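Local coordinates for AOC_like domain-containing protein (Frankia sp. Cc1.17, PDB 7DVI) that catalyses exo-selective intermolecular Diels–Alder reactions on non-natural substrates, using a beta-barrel scaffold of the allene oxide cyclase-like type, at residues 58-72 against 83-95. Sequence-based numbering, arbitrary orientation. Where two conformers were deposited one is given.
With EDO (1,2-ethanediol), chain G; EDO (1,2-ethanediol), chain R; EDO (1,2-ethanediol), chain I; EDO (1,2-ethanediol), chain H.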
ATOM      1  N   ASP A  58     -22.697   5.763 -11.673  1.00 39.70           N
ATOM      2  CA  ASP A  58     -23.175   5.734 -10.270  1.00 38.06           C
ATOM      3  C   ASP A  58     -24.372   4.765 -10.178  1.00 39.51           C
ATOM      4  O   ASP A  58     -24.752   4.163 -11.195  1.00 38.28           O
ATOM      5  CB  ASP A  58     -23.421   7.155  -9.770  1.00 39.60           C
ATOM      6  CG  ASP A  58     -24.617   7.843 -10.422  1.00 48.12           C
ATOM      7  OD1 ASP A  58     -25.564   7.115 -10.892  1.00 44.22           O
ATOM      8  OD2 ASP A  58     -24.561   9.088 -10.499  1.00 46.82           O
ATOM      9  N   SER A  59     -24.900   4.573  -8.977  1.00 41.54           N
ATOM     10  CA  SER A  59     -25.961   3.588  -8.666  1.00 44.85           C
ATOM     11  C   SER A  59     -27.245   3.939  -9.432  1.00 50.67           C
ATOM     12  O   SER A  59     -28.090   3.064  -9.544  1.00 48.07           O
ATOM     13  CB  SER A  59     -26.207   3.516  -7.203  1.00 43.80           C
ATOM     14  OG  SER A  59     -26.669   4.759  -6.706  1.00 50.90           O
ATOM     15  N   SER A  60     -27.347   5.145  -9.983  1.00 45.53           N
ATOM     16  CA  SER A  60     -28.447   5.582 -10.877  1.00 49.82           C
ATOM     17  C   SER A  60     -28.082   5.384 -12.348  1.00 50.97           C
ATOM     18  O   SER A  60     -28.864   5.811 -13.181  1.00 60.53           O
ATOM     19  CB  SER A  60     -28.794   7.002 -10.575  1.00 47.90           C
ATOM     20  OG  SER A  60     -29.198   7.081  -9.222  1.00 50.95           O
ATOM     21  N   ARG A  61     -26.950   4.770 -12.666  0.35 41.12           N
ATOM     22  CA  ARG A  61     -26.487   4.513 -14.060  0.50 43.85           C
ATOM     23  C   ARG A  61     -26.379   5.819 -14.843  0.35 37.19           C
ATOM     24  O   ARG A  61     -26.424   5.770 -16.073  0.35 31.05           O
ATOM     25  CB  ARG A  61     -27.345   3.485 -14.816  0.50 48.73           C
ATOM     26  CG  ARG A  61     -26.612   2.176 -15.114  0.50 50.19           C
ATOM     27  CD  ARG A  61     -27.071   1.437 -16.360  0.50 51.42           C
ATOM     28  NE  ARG A  61     -26.184   1.584 -17.515  0.50 50.85           N
ATOM     29  CZ  ARG A  61     -26.143   2.652 -18.293  0.50 48.76           C
ATOM     30  NH1 ARG A  61     -25.338   2.704 -19.339  0.50 46.87           N
ATOM     31  NH2 ARG A  61     -26.917   3.679 -18.020  0.50 51.71           N
ATOM     32  N   GLU A  62     -26.165   6.911 -14.127  1.00 40.75           N
ATOM     33  CA  GLU A  62     -25.592   8.168 -14.684  1.00 42.40           C
ATOM     34  C   GLU A  62     -24.050   8.078 -14.682  1.00 43.61           C
ATOM     35  O   GLU A  62     -23.485   7.530 -13.709  1.00 44.71           O
ATOM     36  CB  GLU A  62     -25.968   9.354 -13.797  1.00 53.27           C
ATOM     37  CG  GLU A  62     -27.462   9.527 -13.568  1.00 64.22           C
ATOM     38  CD  GLU A  62     -28.146  10.402 -14.598  1.00 68.81           C
ATOM     39  OE1 GLU A  62     -29.186  11.000 -14.259  1.00 86.03           O
ATOM     40  OE2 GLU A  62     -27.632  10.486 -15.733  1.00 73.18           O
ATOM     41  N   LEU A  63     -23.389   8.650 -15.682  1.00 42.11           N
ATOM     42  CA  LEU A  63     -21.906   8.739 -15.775  1.00 43.06           C
ATOM     43  C   LEU A  63     -21.296   9.409 -14.535  1.00 43.16           C
ATOM     44  O   LEU A  63     -21.771  10.487 -14.057  1.00 39.26           O
ATOM     45  CB  LEU A  63     -21.524   9.473 -17.058  1.00 45.32           C
ATOM     46  CG  LEU A  63     -20.029   9.488 -17.406  1.00 42.80           C
ATOM     47  CD1 LEU A  63     -19.507   8.091 -17.732  1.00 40.22           C
ATOM     48  CD2 LEU A  63     -19.779  10.421 -18.565  1.00 42.22           C
ATOM     49  N   LEU A  64     -20.289   8.752 -13.963  1.00 37.79           N
ATOM     50  CA  LEU A  64     -19.517   9.312 -12.834  1.00 36.12           C
ATOM     51  C   LEU A  64     -18.166   9.778 -13.364  1.00 35.41           C
ATOM     52  O   LEU A  64     -17.680  10.869 -12.932  1.00 37.69           O
ATOM     53  CB  LEU A  64     -19.400   8.265 -11.732  1.00 39.96           C
ATOM     54  CG  LEU A  64     -18.742   8.720 -10.437  1.00 35.89           C
ATOM     55  CD1 LEU A  64     -19.561   9.793  -9.704  1.00 38.44           C
ATOM     56  CD2 LEU A  64     -18.555   7.514  -9.528  1.00 37.32           C
ATOM     57  N   GLY A  65     -17.588   9.020 -14.287  1.00 38.18           N
ATOM     58  CA  GLY A  65     -16.364   9.388 -15.004  1.00 36.88           C
ATOM     59  C   GLY A  65     -15.683   8.180 -15.610  1.00 39.07           C
ATOM     60  O   GLY A  65     -16.380   7.212 -16.012  1.00 36.99           O
ATOM     61  N   ILE A  66     -14.354   8.238 -15.659  1.00 34.53           N
ATOM     62  CA  ILE A  66     -13.513   7.202 -16.316  1.00 31.84           C
ATOM     63  C   ILE A  66     -12.332   6.858 -15.386  1.00 34.15           C
ATOM     64  O   ILE A  66     -11.977   7.649 -14.496  1.00 28.49           O
ATOM     65  CB  ILE A  66     -13.037   7.628 -17.720  1.00 34.02           C
ATOM     66  CG1 ILE A  66     -11.974   8.721 -17.647  1.00 35.97           C
ATOM     67  CG2 ILE A  66     -14.195   8.010 -18.648  1.00 39.17           C
ATOM     68  CD1 ILE A  66     -11.036   8.772 -18.836  1.00 38.48           C
ATOM     69  N   THR A  67     -11.721   5.702 -15.628  1.00 32.34           N
ATOM     70  CA  THR A  67     -10.413   5.332 -15.058  1.00 31.70           C
ATOM     71  C   THR A  67      -9.523   4.796 -16.176  1.00 30.06           C
ATOM     72  O   THR A  67      -9.991   4.096 -17.113  1.00 32.81           O
ATOM     73  CB  THR A  67     -10.525   4.381 -13.861  1.00 32.73           C
ATOM     74  OG1 THR A  67      -9.166   4.222 -13.432  1.00 34.21           O
ATOM     75  CG2 THR A  67     -11.144   3.043 -14.200  1.00 32.60           C
ATOM     76  N   ILE A  68      -8.268   5.172 -16.108  1.00 27.09           N
ATOM     77  CA  ILE A  68      -7.211   4.710 -17.024  1.00 28.02           C
ATOM     78  C   ILE A  68      -6.102   4.133 -16.141  1.00 31.74           C
ATOM     79  O   ILE A  68      -5.686   4.815 -15.182  1.00 26.43           O
ATOM     80  CB  ILE A  68      -6.751   5.827 -17.968  1.00 29.89           C
ATOM     81  CG1 ILE A  68      -7.867   6.206 -18.954  1.00 32.43           C
ATOM     82  CG2 ILE A  68      -5.490   5.389 -18.690  1.00 29.33           C
ATOM     83  CD1 ILE A  68      -7.478   7.219 -19.989  1.00 35.32           C
ATOM     84  N   GLY A  69      -5.676   2.903 -16.424  1.00 27.08           N
ATOM     85  CA  GLY A  69      -4.751   2.236 -15.509  1.00 28.62           C
ATOM     86  C   GLY A  69      -4.048   1.033 -16.107  1.00 28.15           C
ATOM     87  O   GLY A  69      -4.181   0.746 -17.327  1.00 25.99           O
ATOM     88  N   ARG A  70      -3.227   0.421 -15.276  1.00 27.13           N
ATOM     89  CA  ARG A  70      -2.475  -0.785 -15.722  1.00 28.41           C
ATOM     90  C   ARG A  70      -2.271  -1.695 -14.529  1.00 26.50           C
ATOM     91  O   ARG A  70      -2.495  -1.267 -13.327  1.00 27.29           O
ATOM     92  CB  ARG A  70      -1.224  -0.348 -16.483  1.00 23.41           C
ATOM     93  CG  ARG A  70      -0.145   0.349 -15.657  1.00 26.12           C
ATOM     94  CD  ARG A  70       0.914  -0.582 -15.092  1.00 22.83           C
ATOM     95  NE  ARG A  70       1.875  -0.905 -16.141  1.00 24.46           N
ATOM     96  CZ  ARG A  70       2.932  -1.698 -15.976  1.00 24.01           C
ATOM     97  NH1 ARG A  70       3.116  -2.321 -14.833  1.00 26.35           N
ATOM     98  NH2 ARG A  70       3.781  -1.897 -16.966  1.00 24.08           N
ATOM     99  N   TYR A  71      -1.797  -2.912 -14.807  1.00 26.98           N
ATOM    100  CA  TYR A  71      -1.548  -3.905 -13.736  1.00 26.12           C
ATOM    101  C   TYR A  71      -0.460  -4.879 -14.194  1.00 25.73           C
ATOM    102  O   TYR A  71      -0.204  -4.989 -15.386  1.00 24.33           O
ATOM    103  CB  TYR A  71      -2.859  -4.553 -13.311  1.00 24.39           C
ATOM    104  CG  TYR A  71      -3.525  -5.295 -14.424  1.00 31.60           C
ATOM    105  CD1 TYR A  71      -4.305  -4.631 -15.366  1.00 32.24           C
ATOM    106  CD2 TYR A  71      -3.333  -6.668 -14.586  1.00 34.78           C
ATOM    107  CE1 TYR A  71      -4.904  -5.321 -16.415  1.00 38.12           C
ATOM    108  CE2 TYR A  71      -3.954  -7.370 -15.613  1.00 35.43           C
ATOM    109  CZ  TYR A  71      -4.705  -6.688 -16.552  1.00 40.07           C
ATOM    110  OH  TYR A  71      -5.303  -7.366 -17.572  1.00 51.38           O
ATOM    111  N   GLU A  72       0.186  -5.519 -13.235  1.00 28.29           N
ATOM    112  CA  GLU A  72       1.377  -6.353 -13.497  1.00 27.02           C
ATOM    113  C   GLU A  72       1.351  -7.495 -12.503  1.00 27.78           C
ATOM    114  O   GLU A  72       1.185  -7.235 -11.276  1.00 25.25           O
ATOM    115  CB  GLU A  72       2.659  -5.557 -13.351  1.00 26.80           C
ATOM    116  CG  GLU A  72       3.892  -6.369 -13.660  1.00 27.13           C
ATOM    117  CD  GLU A  72       5.160  -5.577 -13.811  1.00 29.77           C
ATOM    118  OE1 GLU A  72       5.094  -4.313 -13.726  1.00 28.52           O
ATOM    119  OE2 GLU A  72       6.207  -6.205 -14.094  1.00 32.50           O
ATOM    120  N   LEU A  83       0.176 -12.122  -6.630  1.00 29.58           N
ATOM    121  CA  LEU A  83       0.161 -10.719  -6.192  1.00 28.71           C
ATOM    122  C   LEU A  83       0.453  -9.852  -7.418  1.00 25.18           C
ATOM    123  O   LEU A  83       1.462 -10.047  -8.147  1.00 27.07           O
ATOM    124  CB  LEU A  83       1.133 -10.519  -5.027  1.00 27.05           C
ATOM    125  CG  LEU A  83       0.532 -10.672  -3.632  1.00 33.40           C
ATOM    126  CD1 LEU A  83      -0.529  -9.631  -3.317  1.00 32.64           C
ATOM    127  CD2 LEU A  83      -0.042 -12.072  -3.425  1.00 32.14           C
ATOM    128  N   THR A  84      -0.500  -8.970  -7.642  1.00 26.28           N
ATOM    129  CA  THR A  84      -0.687  -8.168  -8.858  1.00 27.01           C
ATOM    130  C   THR A  84      -0.734  -6.687  -8.428  1.00 26.49           C
ATOM    131  O   THR A  84      -1.537  -6.353  -7.524  1.00 25.98           O
ATOM    132  CB  THR A  84      -1.964  -8.654  -9.566  1.00 29.06           C
ATOM    133  OG1 THR A  84      -1.852 -10.063  -9.795  1.00 29.40           O
ATOM    134  CG2 THR A  84      -2.174  -7.999 -10.905  1.00 30.49           C
ATOM    135  N   TYR A  85       0.052  -5.848  -9.094  1.00 27.11           N
ATOM    136  CA  TYR A  85       0.162  -4.409  -8.746  1.00 26.66           C
ATOM    137  C   TYR A  85      -0.582  -3.588  -9.772  1.00 23.36           C
ATOM    138  O   TYR A  85      -0.189  -3.613 -10.951  1.00 25.63           O
ATOM    139  CB  TYR A  85       1.610  -3.967  -8.599  1.00 25.09           C
ATOM    140  CG  TYR A  85       1.723  -2.690  -7.794  1.00 25.28           C
ATOM    141  CD1 TYR A  85       1.727  -2.748  -6.416  1.00 27.73           C
ATOM    142  CD2 TYR A  85       1.700  -1.442  -8.409  1.00 26.02           C
ATOM    143  CE1 TYR A  85       1.803  -1.599  -5.654  1.00 27.62           C
ATOM    144  CE2 TYR A  85       1.792  -0.275  -7.657  1.00 27.18           C
ATOM    145  CZ  TYR A  85       1.829  -0.363  -6.278  1.00 27.67           C
ATOM    146  OH  TYR A  85       1.868   0.763  -5.504  1.00 28.04           O
ATOM    147  N   TYR A  86      -1.585  -2.849  -9.285  1.00 24.92           N
ATOM    148  CA  TYR A  86      -2.472  -1.972 -10.073  1.00 23.56           C
ATOM    149  C   TYR A  86      -2.105  -0.498  -9.790  1.00 24.71           C
ATOM    150  O   TYR A  86      -1.761  -0.120  -8.634  1.00 23.67           O
ATOM    151  CB  TYR A  86      -3.930  -2.185  -9.670  1.00 26.96           C
ATOM    152  CG  TYR A  86      -4.535  -3.466 -10.144  1.00 31.61           C
ATOM    153  CD1 TYR A  86      -4.329  -4.644  -9.440  1.00 32.63           C
ATOM    154  CD2 TYR A  86      -5.350  -3.503 -11.272  1.00 31.89           C
ATOM    155  CE1 TYR A  86      -4.871  -5.840  -9.875  1.00 29.37           C
ATOM    156  CE2 TYR A  86      -5.939  -4.701 -11.684  1.00 31.38           C
ATOM    157  CZ  TYR A  86      -5.658  -5.870 -11.011  1.00 32.33           C
ATOM    158  OH  TYR A  86      -6.200  -7.054 -11.421  1.00 36.18           O
ATOM    159  N   SER A  87      -2.141   0.296 -10.838  1.00 24.42           N
ATOM    160  CA  SER A  87      -1.995   1.769 -10.793  0.50 26.45           C
ATOM    161  C   SER A  87      -2.990   2.394 -11.761  1.00 26.98           C
ATOM    162  O   SER A  87      -2.954   1.995 -12.966  1.00 26.30           O
ATOM    163  CB  SER A  87      -0.608   2.175 -11.158  0.50 24.83           C
ATOM    164  OG  SER A  87      -0.358   3.475 -10.692  0.50 25.92           O
ATOM    165  N   GLU A  88      -3.753   3.377 -11.290  1.00 26.17           N
ATOM    166  CA  GLU A  88      -4.717   4.049 -12.167  1.00 25.53           C
ATOM    167  C   GLU A  88      -4.981   5.506 -11.720  1.00 25.78           C
ATOM    168  O   GLU A  88      -4.779   5.855 -10.545  1.00 22.22           O
ATOM    169  CB  GLU A  88      -6.031   3.274 -12.196  1.00 22.93           C
ATOM    170  CG  GLU A  88      -6.733   3.225 -10.897  1.00 23.89           C
ATOM    171  CD  GLU A  88      -7.821   2.187 -10.822  1.00 26.85           C
ATOM    172  OE1 GLU A  88      -8.593   2.062 -11.829  1.00 31.46           O
ATOM    173  OE2 GLU A  88      -7.969   1.620  -9.712  1.00 28.69           O
ATOM    174  N   ASP A  89      -5.582   6.238 -12.631  1.00 24.31           N
ATOM    175  CA  ASP A  89      -6.120   7.606 -12.377  1.00 26.22           C
ATOM    176  C   ASP A  89      -7.600   7.636 -12.788  1.00 28.31           C
ATOM    177  O   ASP A  89      -7.903   7.254 -13.937  1.00 28.54           O
ATOM    178  CB  ASP A  89      -5.247   8.600 -13.100  1.00 23.00           C
ATOM    179  CG  ASP A  89      -3.805   8.489 -12.646  1.00 27.17           C
ATOM    180  OD1 ASP A  89      -3.554   8.791 -11.480  1.00 26.03           O
ATOM    181  OD2 ASP A  89      -2.965   8.049 -13.463  1.00 24.74           O
ATOM    182  N   LEU A  90      -8.452   8.080 -11.862  1.00 29.39           N
ATOM    183  CA  LEU A  90      -9.917   8.223 -12.029  1.00 29.76           C
ATOM    184  C   LEU A  90     -10.239   9.713 -12.192  1.00 31.89           C
ATOM    185  O   LEU A  90      -9.764  10.533 -11.355  1.00 28.31           O
ATOM    186  CB  LEU A  90     -10.598   7.601 -10.819  1.00 30.62           C
ATOM    187  CG  LEU A  90     -10.254   6.121 -10.592  1.00 30.13           C
ATOM    188  CD1 LEU A  90      -9.215   5.963  -9.487  1.00 28.58           C
ATOM    189  CD2 LEU A  90     -11.492   5.307 -10.250  1.00 34.19           C
ATOM    190  N   PHE A  91     -10.852  10.041 -13.325  1.00 30.71           N
ATOM    191  CA  PHE A  91     -11.277  11.411 -13.709  1.00 32.18           C
ATOM    192  C   PHE A  91     -12.803  11.428 -13.597  1.00 33.16           C
ATOM    193  O   PHE A  91     -13.465  10.790 -14.427  1.00 38.84           O
ATOM    194  CB  PHE A  91     -10.753  11.679 -15.113  1.00 29.96           C
ATOM    195  CG  PHE A  91      -9.255  11.793 -15.161  1.00 31.57           C
ATOM    196  CD1 PHE A  91      -8.621  13.007 -14.953  1.00 29.23           C
ATOM    197  CD2 PHE A  91      -8.475  10.653 -15.388  1.00 34.39           C
ATOM    198  CE1 PHE A  91      -7.239  13.108 -14.996  1.00 29.43           C
ATOM    199  CE2 PHE A  91      -7.099  10.754 -15.465  1.00 31.59           C
ATOM    200  CZ  PHE A  91      -6.475  11.971 -15.235  1.00 32.06           C
ATOM    201  N   LEU A  92     -13.309  11.900 -12.477  1.00 32.01           N
ATOM    202  CA  LEU A  92     -14.752  11.864 -12.156  1.00 34.01           C
ATOM    203  C   LEU A  92     -15.387  13.269 -12.243  1.00 39.09           C
ATOM    204  O   LEU A  92     -14.651  14.285 -12.325  1.00 33.18           O
ATOM    205  CB  LEU A  92     -14.941  11.255 -10.769  1.00 32.44           C
ATOM    206  CG  LEU A  92     -14.162   9.967 -10.509  1.00 32.29           C
ATOM    207  CD1 LEU A  92     -14.462   9.432  -9.154  1.00 33.70           C
ATOM    208  CD2 LEU A  92     -14.480   8.910 -11.550  1.00 34.24           C
ATOM    209  N   ARG A  93     -16.732  13.298 -12.289  1.00 40.38           N
ATOM    210  CA  ARG A  93     -17.533  14.546 -12.434  0.50 39.59           C
ATOM    211  C   ARG A  93     -17.148  15.495 -11.273  1.00 38.88           C
ATOM    212  O   ARG A  93     -17.002  16.678 -11.524  1.00 42.13           O
ATOM    213  CB  ARG A  93     -19.027  14.197 -12.604  0.50 37.34           C
ATOM    214  CG  ARG A  93     -19.730  13.547 -11.408  0.50 39.18           C
ATOM    215  CD  ARG A  93     -21.154  13.040 -11.694  0.50 37.44           C
ATOM    216  NE  ARG A  93     -21.798  12.414 -10.534  0.50 39.64           N
ATOM    217  CZ  ARG A  93     -22.579  11.337 -10.581  0.50 35.50           C
ATOM    218  NH1 ARG A  93     -23.079  10.833  -9.466  0.50 42.07           N
ATOM    219  NH2 ARG A  93     -22.812  10.735 -11.723  0.50 31.07           N
ATOM    220  N   ASP A  94     -16.888  14.964 -10.077  1.00 36.62           N
ATOM    221  CA  ASP A  94     -16.642  15.750  -8.839  1.00 35.92           C
ATOM    222  C   ASP A  94     -15.147  15.807  -8.434  1.00 37.92           C
ATOM    223  O   ASP A  94     -14.837  16.410  -7.406  1.00 33.03           O
ATOM    224  CB  ASP A  94     -17.542  15.206  -7.737  1.00 36.78           C
ATOM    225  CG  ASP A  94     -17.311  13.733  -7.398  1.00 41.91           C
ATOM    226  OD1 ASP A  94     -16.458  13.066  -8.055  1.00 36.71           O
ATOM    227  OD2 ASP A  94     -17.978  13.261  -6.493  1.00 39.13           O
ATOM    228  N   GLY A  95     -14.205  15.269  -9.221  1.00 36.64           N
ATOM    229  CA  GLY A  95     -12.772  15.409  -8.902  1.00 35.34           C
ATOM    230  C   GLY A  95     -11.921  14.269  -9.476  1.00 33.41           C
ATOM    231  O   GLY A  95     -12.390  13.548 -10.382  1.00 31.86           O
TER
HETATM  232  C1  EDO G 206       7.356  -2.877 -16.636  1.00 33.11           C
HETATM  233  O1  EDO G 206       6.126  -3.599 -16.820  1.00 27.16           O
HETATM  234  C2  EDO G 206       8.018  -2.998 -15.283  1.00 38.17           C
HETATM  235  O2  EDO G 206       7.165  -2.829 -14.108  1.00 38.92           O
HETATM  236  C1  EDO R 217      -7.864  -6.642 -14.555  1.00 54.04           C
HETATM  237  O1  EDO R 217      -7.840  -6.992 -13.209  1.00 55.23           O
HETATM  238  C2  EDO R 217      -8.665  -5.412 -14.784  1.00 57.11           C
HETATM  239  O2  EDO R 217      -9.081  -5.243 -16.139  1.00 61.10           O
HETATM  240  C1  EDO I 208     -12.478  15.090 -15.056  0.50 33.42           C
HETATM  241  O1  EDO I 208     -12.120  15.410 -13.732  0.50 31.12           O
HETATM  242  C2  EDO I 208     -11.583  15.654 -16.084  0.50 31.69           C
HETATM  243  O2  EDO I 208     -10.839  16.749 -15.611  0.50 37.33           O
HETATM  244  C1  EDO H 207     -21.164  13.363  -4.049  1.00 52.14           C
HETATM  245  O1  EDO H 207     -22.179  12.856  -4.880  1.00 59.87           O
HETATM  246  C2  EDO H 207     -20.330  14.408  -4.669  1.00 46.49           C
HETATM  247  O2  EDO H 207     -20.404  14.454  -6.065  1.00 53.99           O
HETATM  248  O   HOH W   1       1.793  -2.281 -12.113  1.00 25.10           O
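Two neighbouring antiparallel strands of the allene oxide cyclase-like beta-barrel, 63-76 and 82-92, form a beta hairpin in which I66, I68, R70 and E72 make hydrogen-bonded pairs with F91, D89, S87 and Y85 respectively. Inside the barrel, chi1 of T67 (-177°) swings OG1 away from the backbone N, and it donates to E88 OE1 at 2.8 Å, meeting the carboxylate on its anti side but tilted from its plane. The other oxygen, E88 OE2, is held by a salt bridge to R132 and a hydrogen bond with Y116. Where G69 lies opposite E88, the two CA atoms approach to 3.8 Å. Further along this inner face, Y71 lays its CB over the Y86 ring, 3.5 Å from the centroid, in a CH-pi contact; the two rings run nearly parallel but are slid apart. On the outer face, I66 CG1 packs on F91 CB. The R70 side chain bends so that NH1 reaches E72 OE1 of its own strand at 3.0 Å, while a water links NH1 to Y85 O. In one of two deposited conformers, the R93 guanidinium forms a salt bridge with D58 OD2, donates to L63 O and carries L64 CD1 over its face. Where L64 and G65 form a classic bulge against L56, L64 O accepts from R93 N (2.7 Å).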